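Side-chain contacts in putative aldolase (PDB 3DXI), which is of unknown function but is probably an aldolase-like enzyme, built as a TIM barrel of eight parallel strands: residues 149-152 with 153-156; 84-87 with 88-91; 134-137 with 138-141; 162-166 with 167-171. All blocks are in the same frame, centred on the assembly; numbering follows the deposited sequence.

Interaction 1: 149-152 with 153-156; sequences KLKA and IDKI
The carboxylate of Asp154 lies under Lys151, one of its faces turned to the lysine backbone. The carbonyl oxygen Lys151 O stands above that face, 3.4 Å from Asp154 CG, and on the same side Lys151 CG comes slantwise toward Asp154 OD2 at 3.6 Å. Asp154 OD2 and Lys151 O, both acceptors, are 3.3 Å apart, an approach that is probably mildly unfavourable by itself. At the other end of the carboxylate, Asp154 OD1 accepts hydrogen bonds from the backbone N of His186 and is hydrogen-bonded to the hydroxyl of Thr185, which holds the group in place. The extended chain of Lys151 carries its ammonium away, so that NZ stays 6.1 Å from Asp154 OD2, with no salt bridge between them. The peptide groups are tied by two i to i+3 bonds, Ile153 N to Leu150 O (3.1 Å) and Asp154 N to Lys151 O (3.2 Å), both nearly straight. Ile153 CG1 sits between its own N and carbonyl carbon (chi1 76°), which lays this methylene against Leu150 O at 3.0 Å. One turn further, Ile156 CD1 touches Ala152 O at 3.5 Å. Leu150 and Ile153 bury their side chains against Phe160, while Ala152, Ile153 and Ile156 meet helix 113-124. The successive i to i+3 bonds mark a 3-10 turn, here part of the connection between the fifth and sixth strands of a TIM barrel.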
ATOM      1  N   LYS A 149      12.944  14.718 -27.236  1.00 24.77           N
ATOM      2  CA  LYS A 149      14.319  14.238 -27.261  1.00 24.84           C
ATOM      3  C   LYS A 149      14.392  12.720 -27.181  1.00 23.29           C
ATOM      4  O   LYS A 149      15.483  12.145 -27.239  1.00 24.02           O
ATOM      5  CB  LYS A 149      15.110  14.835 -26.092  1.00 25.44           C
ATOM      6  CG  LYS A 149      15.216  16.350 -26.128  1.00 26.94           C
ATOM      7  CD  LYS A 149      15.986  16.884 -24.933  1.00 26.74           C
ATOM      8  CE  LYS A 149      16.079  18.403 -24.988  1.00 28.58           C
ATOM      9  NZ  LYS A 149      16.855  18.983 -23.850  1.00 29.55           N
ATOM     10  N   LEU A 150      13.239  12.070 -27.047  1.00 21.49           N
ATOM     11  CA  LEU A 150      13.212  10.619 -26.932  1.00 18.46           C
ATOM     12  C   LEU A 150      13.297   9.891 -28.266  1.00 17.56           C
ATOM     13  O   LEU A 150      13.647   8.713 -28.305  1.00 17.46           O
ATOM     14  CB  LEU A 150      11.961  10.167 -26.168  1.00 17.91           C
ATOM     15  CG  LEU A 150      11.808  10.711 -24.744  1.00 16.37           C
ATOM     16  CD1 LEU A 150      10.619  10.035 -24.081  1.00 15.12           C
ATOM     17  CD2 LEU A 150      13.076  10.456 -23.935  1.00 15.05           C
ATOM     18  N   LYS A 151      12.988  10.571 -29.364  1.00 17.64           N
ATOM     19  CA  LYS A 151      13.072   9.901 -30.654  1.00 18.56           C
ATOM     20  C   LYS A 151      14.507   9.460 -30.939  1.00 18.15           C
ATOM     21  O   LYS A 151      14.736   8.484 -31.654  1.00 18.31           O
ATOM     22  CB  LYS A 151      12.590  10.809 -31.786  1.00 20.78           C
ATOM     23  CG  LYS A 151      12.687  10.127 -33.146  1.00 25.20           C
ATOM     24  CD  LYS A 151      12.072  10.949 -34.268  1.00 29.38           C
ATOM     25  CE  LYS A 151      12.254  10.254 -35.612  1.00 29.23           C
ATOM     26  NZ  LYS A 151      11.580  11.000 -36.717  1.00 32.33           N
ATOM     27  N   ALA A 152      15.471  10.175 -30.368  1.00 18.00           N
ATOM     28  CA  ALA A 152      16.882   9.860 -30.578  1.00 18.59           C
ATOM     29  C   ALA A 152      17.329   8.527 -29.966  1.00 18.63           C
ATOM     30  O   ALA A 152      18.433   8.054 -30.240  1.00 19.75           O
ATOM     31  CB  ALA A 152      17.749  10.999 -30.039  1.00 18.97           C
ATOM     32  N   ILE A 153      16.480   7.915 -29.144  1.00 17.95           N
ATOM     33  CA  ILE A 153      16.837   6.647 -28.512  1.00 15.25           C
ATOM     34  C   ILE A 153      16.246   5.429 -29.216  1.00 14.86           C
ATOM     35  O   ILE A 153      16.526   4.294 -28.836  1.00 13.07           O
ATOM     36  CB  ILE A 153      16.396   6.616 -27.029  1.00 14.29           C
ATOM     37  CG1 ILE A 153      14.887   6.381 -26.920  1.00 15.47           C
ATOM     38  CG2 ILE A 153      16.742   7.930 -26.362  1.00 14.69           C
ATOM     39  CD1 ILE A 153      14.407   6.136 -25.489  1.00 15.80           C
ATOM     40  N   ASP A 154      15.440   5.665 -30.248  1.00 16.08           N
ATOM     41  CA  ASP A 154      14.793   4.581 -30.986  1.00 16.61           C
ATOM     42  C   ASP A 154      15.673   3.424 -31.452  1.00 18.73           C
ATOM     43  O   ASP A 154      15.231   2.272 -31.445  1.00 18.21           O
ATOM     44  CB  ASP A 154      14.026   5.139 -32.189  1.00 16.14           C
ATOM     45  CG  ASP A 154      12.716   5.786 -31.795  1.00 16.13           C
ATOM     46  OD1 ASP A 154      12.205   5.479 -30.696  1.00 17.56           O
ATOM     47  OD2 ASP A 154      12.186   6.590 -32.587  1.00 16.13           O
ATOM     48  N   LYS A 155      16.905   3.712 -31.864  1.00 20.04           N
ATOM     49  CA  LYS A 155      17.798   2.654 -32.328  1.00 22.34           C
ATOM     50  C   LYS A 155      18.767   2.148 -31.260  1.00 21.88           C
ATOM     51  O   LYS A 155      19.505   1.191 -31.497  1.00 22.55           O
ATOM     52  CB  LYS A 155      18.598   3.124 -33.549  1.00 25.33           C
ATOM     53  CG  LYS A 155      17.943   2.831 -34.892  1.00 28.04           C
ATOM     54  CD  LYS A 155      16.579   3.480 -35.004  1.00 31.03           C
ATOM     55  CE  LYS A 155      15.922   3.153 -36.337  1.00 32.23           C
ATOM     56  NZ  LYS A 155      14.574   3.785 -36.452  1.00 33.72           N
ATOM     57  N   ILE A 156      18.755   2.778 -30.088  1.00 20.65           N
ATOM     58  CA  ILE A 156      19.652   2.387 -29.007  1.00 20.38           C
ATOM     59  C   ILE A 156      18.975   1.700 -27.827  1.00 20.51           C
ATOM     60  O   ILE A 156      19.359   0.600 -27.431  1.00 22.29           O
ATOM     61  CB  ILE A 156      20.422   3.601 -28.442  1.00 21.75           C
ATOM     62  CG1 ILE A 156      21.278   4.248 -29.533  1.00 23.48           C
ATOM     63  CG2 ILE A 156      21.310   3.159 -27.288  1.00 23.83           C
ATOM     64  CD1 ILE A 156      20.542   5.252 -30.372  1.00 23.26           C
TER

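Interaction 2: 84-87 with 88-91; sequences NTTP and EDLN
Asp89 and Thr86 approach at a slant, the carboxylate reaching back along the chain so that one oxygen takes two bonds from the same threonine. Thr86 N meets Asp89 OD2 at 2.8 Å on its anti side, modestly out of the carboxylate plane, whereas the hydroxyl Thr86 OG1 donates to it at 2.7 Å from high above that plane (76° out). Both donors come from the same face. With chi1 at 62°, Thr86 OG1 is tucked between its own N and carbonyl carbon, next to the backbone N-H that shares its acceptor. Lys48 adds a salt bridge to Asp89 OD2, which probably stabilises the negative charge. Asp89 N returns a 2.8 Å bond to Thr86 O, closing a beta turn through Pro87 and Glu88 that leads from barrel strand 75-81 into the short helix 90-94. Pro87 and Glu88 run side by side, and the bend at chi2 of Glu88 brings OE1 back to 3.5 Å from Thr86 CB. On the inner side Thr85 and Leu90 cross at about a right angle, Thr85 CG2 meeting Leu90 CD2 at 3.9 Å, and both rest on Leu119 of helix 113-124. Thr85 OG1 is hydrogen-bonded to Asn81 O.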
ATOM      1  N   ASN A  84      28.116   9.862 -13.167  1.00 15.18           N
ATOM      2  CA  ASN A  84      29.459   9.441 -12.773  1.00 15.30           C
ATOM      3  C   ASN A  84      30.186   8.702 -13.879  1.00 15.25           C
ATOM      4  O   ASN A  84      31.282   8.198 -13.665  1.00 14.83           O
ATOM      5  CB  ASN A  84      29.405   8.504 -11.561  1.00 15.60           C
ATOM      6  CG  ASN A  84      28.855   9.172 -10.328  1.00 17.49           C
ATOM      7  OD1 ASN A  84      29.173  10.322 -10.045  1.00 18.68           O
ATOM      8  ND2 ASN A  84      28.035   8.444  -9.569  1.00 18.55           N
ATOM      9  N   THR A  85      29.590   8.636 -15.061  1.00 16.65           N
ATOM     10  CA  THR A  85      30.210   7.891 -16.146  1.00 16.13           C
ATOM     11  C   THR A  85      30.376   8.653 -17.456  1.00 16.39           C
ATOM     12  O   THR A  85      29.431   9.256 -17.968  1.00 15.59           O
ATOM     13  CB  THR A  85      29.396   6.609 -16.427  1.00 15.58           C
ATOM     14  OG1 THR A  85      29.243   5.866 -15.214  1.00 15.08           O
ATOM     15  CG2 THR A  85      30.087   5.745 -17.458  1.00 16.77           C
ATOM     16  N   THR A  86      31.588   8.611 -17.994  1.00 15.32           N
ATOM     17  CA  THR A  86      31.887   9.256 -19.265  1.00 15.29           C
ATOM     18  C   THR A  86      32.133   8.138 -20.271  1.00 14.50           C
ATOM     19  O   THR A  86      32.430   7.006 -19.890  1.00 12.92           O
ATOM     20  CB  THR A  86      33.163  10.122 -19.197  1.00 15.17           C
ATOM     21  OG1 THR A  86      34.284   9.283 -18.898  1.00 15.76           O
ATOM     22  CG2 THR A  86      33.041  11.193 -18.125  1.00 16.91           C
ATOM     23  N   PRO A  87      32.000   8.433 -21.571  1.00 15.01           N
ATOM     24  CA  PRO A  87      32.238   7.371 -22.554  1.00 15.43           C
ATOM     25  C   PRO A  87      33.622   6.738 -22.364  1.00 15.14           C
ATOM     26  O   PRO A  87      33.816   5.550 -22.620  1.00 15.11           O
ATOM     27  CB  PRO A  87      32.086   8.105 -23.886  1.00 14.33           C
ATOM     28  CG  PRO A  87      30.999   9.127 -23.559  1.00 13.56           C
ATOM     29  CD  PRO A  87      31.457   9.648 -22.213  1.00 14.01           C
ATOM     30  N   GLU A  88      34.571   7.535 -21.886  1.00 16.73           N
ATOM     31  CA  GLU A  88      35.929   7.061 -21.650  1.00 18.91           C
ATOM     32  C   GLU A  88      36.019   6.029 -20.516  1.00 19.60           C
ATOM     33  O   GLU A  88      36.986   5.271 -20.444  1.00 20.51           O
ATOM     34  CB  GLU A  88      36.850   8.248 -21.332  1.00 21.62           C
ATOM     35  CG  GLU A  88      37.074   9.223 -22.496  1.00 24.27           C
ATOM     36  CD  GLU A  88      35.807   9.929 -22.960  1.00 26.41           C
ATOM     37  OE1 GLU A  88      35.125  10.560 -22.122  1.00 29.31           O
ATOM     38  OE2 GLU A  88      35.495   9.860 -24.171  1.00 26.14           O
ATOM     39  N   ASP A  89      35.019   5.994 -19.638  1.00 18.96           N
ATOM     40  CA  ASP A  89      35.018   5.045 -18.514  1.00 18.47           C
ATOM     41  C   ASP A  89      34.449   3.672 -18.861  1.00 17.77           C
ATOM     42  O   ASP A  89      34.666   2.701 -18.131  1.00 17.05           O
ATOM     43  CB  ASP A  89      34.209   5.594 -17.332  1.00 18.23           C
ATOM     44  CG  ASP A  89      34.752   6.899 -16.799  1.00 19.64           C
ATOM     45  OD1 ASP A  89      35.971   6.978 -16.544  1.00 20.00           O
ATOM     46  OD2 ASP A  89      33.954   7.846 -16.623  1.00 21.57           O
ATOM     47  N   LEU A  90      33.722   3.589 -19.971  1.00 16.58           N
ATOM     48  CA  LEU A  90      33.091   2.338 -20.375  1.00 16.96           C
ATOM     49  C   LEU A  90      34.003   1.128 -20.530  1.00 18.72           C
ATOM     50  O   LEU A  90      33.594   0.007 -20.217  1.00 18.45           O
ATOM     51  CB  LEU A  90      32.289   2.554 -21.662  1.00 14.93           C
ATOM     52  CG  LEU A  90      31.163   3.585 -21.534  1.00 13.79           C
ATOM     53  CD1 LEU A  90      30.397   3.678 -22.847  1.00 13.45           C
ATOM     54  CD2 LEU A  90      30.234   3.184 -20.397  1.00 13.13           C
ATOM     55  N   ASN A  91      35.231   1.335 -21.000  1.00 20.72           N
ATOM     56  CA  ASN A  91      36.148   0.208 -21.178  1.00 22.35           C
ATOM     57  C   ASN A  91      36.397  -0.580 -19.894  1.00 23.06           C
ATOM     58  O   ASN A  91      36.207  -1.796 -19.859  1.00 22.06           O
ATOM     59  CB  ASN A  91      37.490   0.677 -21.750  1.00 25.02           C
ATOM     60  CG  ASN A  91      37.454   0.841 -23.259  1.00 28.48           C
ATOM     61  OD1 ASN A  91      37.098  -0.087 -23.993  1.00 28.68           O
ATOM     62  ND2 ASN A  91      37.827   2.027 -23.732  1.00 30.96           N
TER

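Interaction 3: 134-137 with 138-141; sequences VMYM and SKWA
After Val134 the backbone passes through a left-handed conformation at Tyr136 (phi 52°, psi 53°) into a beta turn closed by Lys139 N on Tyr136 O at 2.9 Å, and this reversal swings Trp140 back over the chain that precedes it. The indole then lies across the turn. Its Trp140 NE1 donates to Met135 O at 3.1 Å, the acceptor standing at the ring edge and slightly tilted from its plane. One face of the five-membered ring rests on Met137 CA, 3.3 Å from the centroid and almost on the ring normal, a CH-pi contact to the backbone carbon. Met137, a selenomethionine, adds its CB at 3.9 Å from Trp140 CE2 before its chain turns off toward Met162 and Leu177. Val134, whose CG1 is anti to its own N (chi1 -176°), sets that methyl 3.4 Å from Trp140 CZ2. The benzene part is thus packed tightly where the strand ends, and Phe146 and Phe160 meet the indole with their rings inclined to it. Across the turn, the aliphatic chain of Lys139 runs by Tyr136, CD lying 4.0 Å from Tyr136 CB; Lys139 NZ is distant from the phenol ring, at most a weak cation-pi attraction. A water bridges Met137 O and Ala141 N, donating to the first and accepting from the second. This beta turn, with the Trp140 indole bonded to Met135 O, follows the C-terminal end of strand 129-134, where TIM-barrel proteins generally carry their functional loops.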
ATOM      1  N   VAL A 134      15.093   6.723 -16.411  1.00 10.50           N
ATOM      2  CA  VAL A 134      14.976   8.174 -16.271  1.00 11.45           C
ATOM      3  C   VAL A 134      14.180   8.607 -15.046  1.00 11.90           C
ATOM      4  O   VAL A 134      13.022   8.242 -14.874  1.00 11.46           O
ATOM      5  CB  VAL A 134      14.356   8.792 -17.542  1.00 10.90           C
ATOM      6  CG1 VAL A 134      14.319  10.321 -17.425  1.00 12.11           C
ATOM      7  CG2 VAL A 134      15.166   8.358 -18.769  1.00  9.77           C
HETATM    8  N   MSE A 135      14.825   9.408 -14.207  1.00 12.94           N
HETATM    9  CA  MSE A 135      14.234   9.895 -12.967  1.00 15.71           C
HETATM   10  C   MSE A 135      13.271  11.060 -13.131  1.00 14.28           C
HETATM   11  O   MSE A 135      13.173  11.661 -14.196  1.00 12.95           O
HETATM   12  CB  MSE A 135      15.349  10.313 -12.012  1.00 19.81           C
HETATM   13  CG  MSE A 135      16.515   9.348 -11.999  1.00 27.43           C
HETATM   14 SE   MSE A 135      17.982   9.887 -10.855  1.00 43.53          SE
HETATM   15  CE  MSE A 135      18.176  11.727 -11.388  1.00 31.27           C
ATOM     16  N   TYR A 136      12.561  11.356 -12.044  1.00 14.25           N
ATOM     17  CA  TYR A 136      11.604  12.453 -11.967  1.00 15.62           C
ATOM     18  C   TYR A 136      10.552  12.503 -13.066  1.00 16.16           C
ATOM     19  O   TYR A 136      10.372  13.538 -13.705  1.00 16.29           O
ATOM     20  CB  TYR A 136      12.348  13.787 -11.933  1.00 15.91           C
ATOM     21  CG  TYR A 136      13.600  13.761 -11.089  1.00 17.66           C
ATOM     22  CD1 TYR A 136      13.569  13.330  -9.762  1.00 18.64           C
ATOM     23  CD2 TYR A 136      14.820  14.160 -11.622  1.00 19.42           C
ATOM     24  CE1 TYR A 136      14.732  13.294  -8.987  1.00 19.12           C
ATOM     25  CE2 TYR A 136      15.977  14.132 -10.865  1.00 19.92           C
ATOM     26  CZ  TYR A 136      15.932  13.700  -9.551  1.00 21.14           C
ATOM     27  OH  TYR A 136      17.092  13.674  -8.810  1.00 23.26           O
HETATM   28  N   MSE A 137       9.842  11.402 -13.275  1.00 16.39           N
HETATM   29  CA  MSE A 137       8.808  11.374 -14.296  1.00 16.59           C
HETATM   30  C   MSE A 137       7.712  12.388 -13.952  1.00 16.89           C
HETATM   31  O   MSE A 137       6.910  12.757 -14.802  1.00 17.86           O
HETATM   32  CB  MSE A 137       8.215   9.968 -14.406  1.00 14.90           C
HETATM   33  CG  MSE A 137       7.464   9.497 -13.168  1.00 15.42           C
HETATM   34 SE   MSE A 137       7.016   7.604 -13.261  1.00 22.40          SE
HETATM   35  CE  MSE A 137       5.553   7.727 -14.527  1.00 14.47           C
ATOM     36  N   SER A 138       7.677  12.831 -12.700  1.00 17.51           N
ATOM     37  CA  SER A 138       6.672  13.804 -12.263  1.00 19.42           C
ATOM     38  C   SER A 138       6.996  15.221 -12.743  1.00 20.49           C
ATOM     39  O   SER A 138       6.227  16.152 -12.503  1.00 21.90           O
ATOM     40  CB  SER A 138       6.577  13.827 -10.741  1.00 17.76           C
ATOM     41  OG  SER A 138       7.758  14.383 -10.185  1.00 20.12           O
ATOM     42  N   LYS A 139       8.134  15.386 -13.412  1.00 20.87           N
ATOM     43  CA  LYS A 139       8.538  16.702 -13.900  1.00 22.93           C
ATOM     44  C   LYS A 139       8.625  16.769 -15.423  1.00 22.80           C
ATOM     45  O   LYS A 139       8.802  17.851 -15.993  1.00 23.02           O
ATOM     46  CB  LYS A 139       9.893  17.086 -13.298  1.00 24.52           C
ATOM     47  CG  LYS A 139       9.930  17.066 -11.780  1.00 26.55           C
ATOM     48  CD  LYS A 139      11.269  17.550 -11.245  1.00 29.95           C
ATOM     49  CE  LYS A 139      11.275  17.566  -9.716  1.00 32.66           C
ATOM     50  NZ  LYS A 139      12.529  18.147  -9.140  1.00 34.83           N
ATOM     51  N   TRP A 140       8.490  15.615 -16.071  1.00 21.43           N
ATOM     52  CA  TRP A 140       8.581  15.507 -17.524  1.00 20.91           C
ATOM     53  C   TRP A 140       7.660  16.411 -18.337  1.00 21.45           C
ATOM     54  O   TRP A 140       8.123  17.150 -19.203  1.00 21.66           O
ATOM     55  CB  TRP A 140       8.341  14.057 -17.950  1.00 18.30           C
ATOM     56  CG  TRP A 140       9.413  13.089 -17.513  1.00 17.92           C
ATOM     57  CD1 TRP A 140      10.492  13.349 -16.707  1.00 17.15           C
ATOM     58  CD2 TRP A 140       9.475  11.695 -17.827  1.00 15.90           C
ATOM     59  NE1 TRP A 140      11.217  12.197 -16.499  1.00 16.08           N
ATOM     60  CE2 TRP A 140      10.615  11.168 -17.177  1.00 16.71           C
ATOM     61  CE3 TRP A 140       8.676  10.838 -18.597  1.00 15.58           C
ATOM     62  CZ2 TRP A 140      10.974   9.816 -17.272  1.00 15.79           C
ATOM     63  CZ3 TRP A 140       9.033   9.496 -18.690  1.00 15.17           C
ATOM     64  CH2 TRP A 140      10.175   8.999 -18.029  1.00 14.01           C
ATOM     65  N   ALA A 141       6.361  16.335 -18.062  1.00 23.85           N
ATOM     66  CA  ALA A 141       5.347  17.116 -18.781  1.00 25.11           C
ATOM     67  C   ALA A 141       5.639  18.609 -18.893  1.00 25.87           C
ATOM     68  O   ALA A 141       5.269  19.248 -19.883  1.00 26.35           O
ATOM     69  CB  ALA A 141       3.977  16.912 -18.126  1.00 23.84           C
TER
HETATM   70  O   HOH W   1       5.310  14.852 -15.871  1.00 22.18           O

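Interaction 4: 162-166 with 167-171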
HETATM    1  N   MSE A 162      10.324   4.451 -16.795  1.00  8.08           N
HETATM    2  CA  MSE A 162       9.839   5.661 -16.128  1.00  9.50           C
HETATM    3  C   MSE A 162       9.953   5.446 -14.619  1.00  9.60           C
HETATM    4  O   MSE A 162       9.354   4.523 -14.074  1.00 11.12           O
HETATM    5  CB  MSE A 162       8.379   5.932 -16.510  1.00 11.43           C
HETATM    6  CG  MSE A 162       8.121   5.951 -18.010  1.00 14.52           C
HETATM    7 SE   MSE A 162       6.273   6.330 -18.408  1.00 22.94          SE
HETATM    8  CE  MSE A 162       5.466   4.734 -17.669  1.00 16.62           C
ATOM      9  N   VAL A 163      10.721   6.299 -13.946  1.00 10.38           N
ATOM     10  CA  VAL A 163      10.929   6.161 -12.505  1.00 10.46           C
ATOM     11  C   VAL A 163      10.142   7.130 -11.619  1.00 11.51           C
ATOM     12  O   VAL A 163      10.304   8.348 -11.700  1.00 12.19           O
ATOM     13  CB  VAL A 163      12.428   6.295 -12.168  1.00  9.20           C
ATOM     14  CG1 VAL A 163      12.662   6.079 -10.678  1.00 10.49           C
ATOM     15  CG2 VAL A 163      13.225   5.291 -12.987  1.00 11.59           C
ATOM     16  N   ASP A 164       9.290   6.556 -10.773  1.00 10.66           N
ATOM     17  CA  ASP A 164       8.464   7.298  -9.823  1.00 11.00           C
ATOM     18  C   ASP A 164       9.405   7.670  -8.670  1.00 11.67           C
ATOM     19  O   ASP A 164       9.277   7.165  -7.559  1.00 11.21           O
ATOM     20  CB  ASP A 164       7.322   6.381  -9.355  1.00 10.53           C
ATOM     21  CG  ASP A 164       6.486   6.977  -8.233  1.00 12.57           C
ATOM     22  OD1 ASP A 164       6.360   8.217  -8.152  1.00 11.71           O
ATOM     23  OD2 ASP A 164       5.931   6.183  -7.437  1.00 12.63           O
ATOM     24  N   SER A 165      10.351   8.559  -8.966  1.00 11.58           N
ATOM     25  CA  SER A 165      11.378   8.999  -8.017  1.00 12.70           C
ATOM     26  C   SER A 165      10.929   9.408  -6.620  1.00 12.42           C
ATOM     27  O   SER A 165      11.534   8.997  -5.628  1.00 12.21           O
ATOM     28  CB  SER A 165      12.198  10.137  -8.636  1.00 12.21           C
ATOM     29  OG  SER A 165      12.994   9.668  -9.714  1.00 12.66           O
ATOM     30  N   PHE A 166       9.874  10.207  -6.537  1.00 12.00           N
ATOM     31  CA  PHE A 166       9.382  10.673  -5.246  1.00 13.68           C
ATOM     32  C   PHE A 166       8.366   9.741  -4.593  1.00 12.58           C
ATOM     33  O   PHE A 166       8.092   9.855  -3.395  1.00 13.81           O
ATOM     34  CB  PHE A 166       8.766  12.067  -5.405  1.00 15.56           C
ATOM     35  CG  PHE A 166       9.708  13.081  -5.990  1.00 17.68           C
ATOM     36  CD1 PHE A 166      10.943  13.331  -5.393  1.00 18.39           C
ATOM     37  CD2 PHE A 166       9.364  13.788  -7.137  1.00 17.57           C
ATOM     38  CE1 PHE A 166      11.819  14.270  -5.929  1.00 19.26           C
ATOM     39  CE2 PHE A 166      10.231  14.726  -7.679  1.00 18.13           C
ATOM     40  CZ  PHE A 166      11.461  14.970  -7.075  1.00 18.71           C
ATOM     41  N   GLY A 167       7.811   8.822  -5.374  1.00 11.54           N
ATOM     42  CA  GLY A 167       6.822   7.905  -4.838  1.00  9.65           C
ATOM     43  C   GLY A 167       5.497   8.615  -4.630  1.00 10.63           C
ATOM     44  O   GLY A 167       4.754   8.313  -3.692  1.00  9.56           O
ATOM     45  N   GLY A 168       5.209   9.573  -5.507  1.00 10.19           N
ATOM     46  CA  GLY A 168       3.970  10.322  -5.410  1.00 10.86           C
ATOM     47  C   GLY A 168       3.139  10.310  -6.681  1.00 11.73           C
ATOM     48  O   GLY A 168       2.097  10.954  -6.747  1.00 13.85           O
ATOM     49  N   ILE A 169       3.594   9.578  -7.692  1.00 12.11           N
ATOM     50  CA  ILE A 169       2.865   9.503  -8.955  1.00 11.85           C
ATOM     51  C   ILE A 169       1.569   8.696  -8.772  1.00 11.61           C
ATOM     52  O   ILE A 169       1.551   7.690  -8.066  1.00 12.20           O
ATOM     53  CB  ILE A 169       3.754   8.863 -10.064  1.00 11.91           C
ATOM     54  CG1 ILE A 169       3.253   9.290 -11.443  1.00 11.78           C
ATOM     55  CG2 ILE A 169       3.756   7.347  -9.945  1.00 12.34           C
ATOM     56  CD1 ILE A 169       3.484  10.748 -11.732  1.00 10.70           C
ATOM     57  N   THR A 170       0.486   9.149  -9.399  1.00 12.06           N
ATOM     58  CA  THR A 170      -0.811   8.482  -9.296  1.00 12.19           C
ATOM     59  C   THR A 170      -1.131   7.674 -10.559  1.00 11.84           C
ATOM     60  O   THR A 170      -0.521   7.882 -11.602  1.00 12.38           O
ATOM     61  CB  THR A 170      -1.943   9.508  -9.072  1.00 11.14           C
ATOM     62  OG1 THR A 170      -2.038  10.373 -10.212  1.00 11.95           O
ATOM     63  CG2 THR A 170      -1.669  10.340  -7.826  1.00 11.57           C
ATOM     64  N   PRO A 171      -2.102   6.749 -10.476  1.00 11.37           N
ATOM     65  CA  PRO A 171      -2.496   5.913 -11.616  1.00 12.11           C
ATOM     66  C   PRO A 171      -2.826   6.725 -12.869  1.00 13.18           C
ATOM     67  O   PRO A 171      -2.397   6.377 -13.971  1.00 13.28           O
ATOM     68  CB  PRO A 171      -3.709   5.151 -11.084  1.00 11.50           C
ATOM     69  CG  PRO A 171      -3.411   5.034  -9.627  1.00 11.16           C
ATOM     70  CD  PRO A 171      -2.901   6.409  -9.284  1.00 11.13           C
TER
HETATM   71  O   HOH W   2       3.459   6.710  -6.093  1.00  9.16           O
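Asp164 organises the loop that leaves the sixth strand of the TIM barrel, 159-163, at its C-terminal end and runs to helix 171-184, for which Thr170 is the N-cap. It is the centre of an inverse gamma turn, closed by a weak Ser165 N to Val163 O bond, and its side chain points into the loop it starts. With CG anti to the backbone N (chi1 173°), the carboxylate reaches the peptide N-H groups of the residues that follow. Asp164 OD1 accepts Ile169 N at 3.1 Å, a fairly straight bond arriving from above the carboxylate plane (37° out). Gly167 N and Gly168 N also turn to this oxygen, each at 3.2 Å but strongly bent, hence weak; Gly167 N divides its hydrogen with Asp164 O, again weakly. Gly167 has a positive phi of 74°, the conformation that turns the chain so that the N-H groups of Gly168 and Ile169 come to Asp164 OD1. The other oxygen, Asp164 OD2, accepts His194 N; a water 2.9 Å from Asp164 OD2 is also placed to donate to Ile169 O, though it has more acceptors in reach than hydrogens. Gly167 CA comes in obliquely, 3.2 Å from Asp164 OD2, while on the opposite side of the plane the methyl Ile169 CG2 stands squarely over Asp164 CG at 3.2 Å.

How the interactions relate
Along the chain the order is interaction 2, 3, 1, 4, all in the connections of one eight-stranded TIM barrel. Interaction 2 follows the third strand, 75-81; interactions 3 and 1 both belong to the stretch between strands 129-134 and 159-163, their centres about 17 Å apart; interaction 4 follows strand 159-163. Interactions 3 and 4 touch, with centres about 8 Å apart: Tyr136 N meets Ser165 OG at 2.9 Å, so neighbouring strands have their exit loops tied together. Interactions 1 and 2, about 20 Å apart between centres, share helix 113-124 as a packing partner, while interactions 2 and 4 are the most distant pair, about 29 Å between centres.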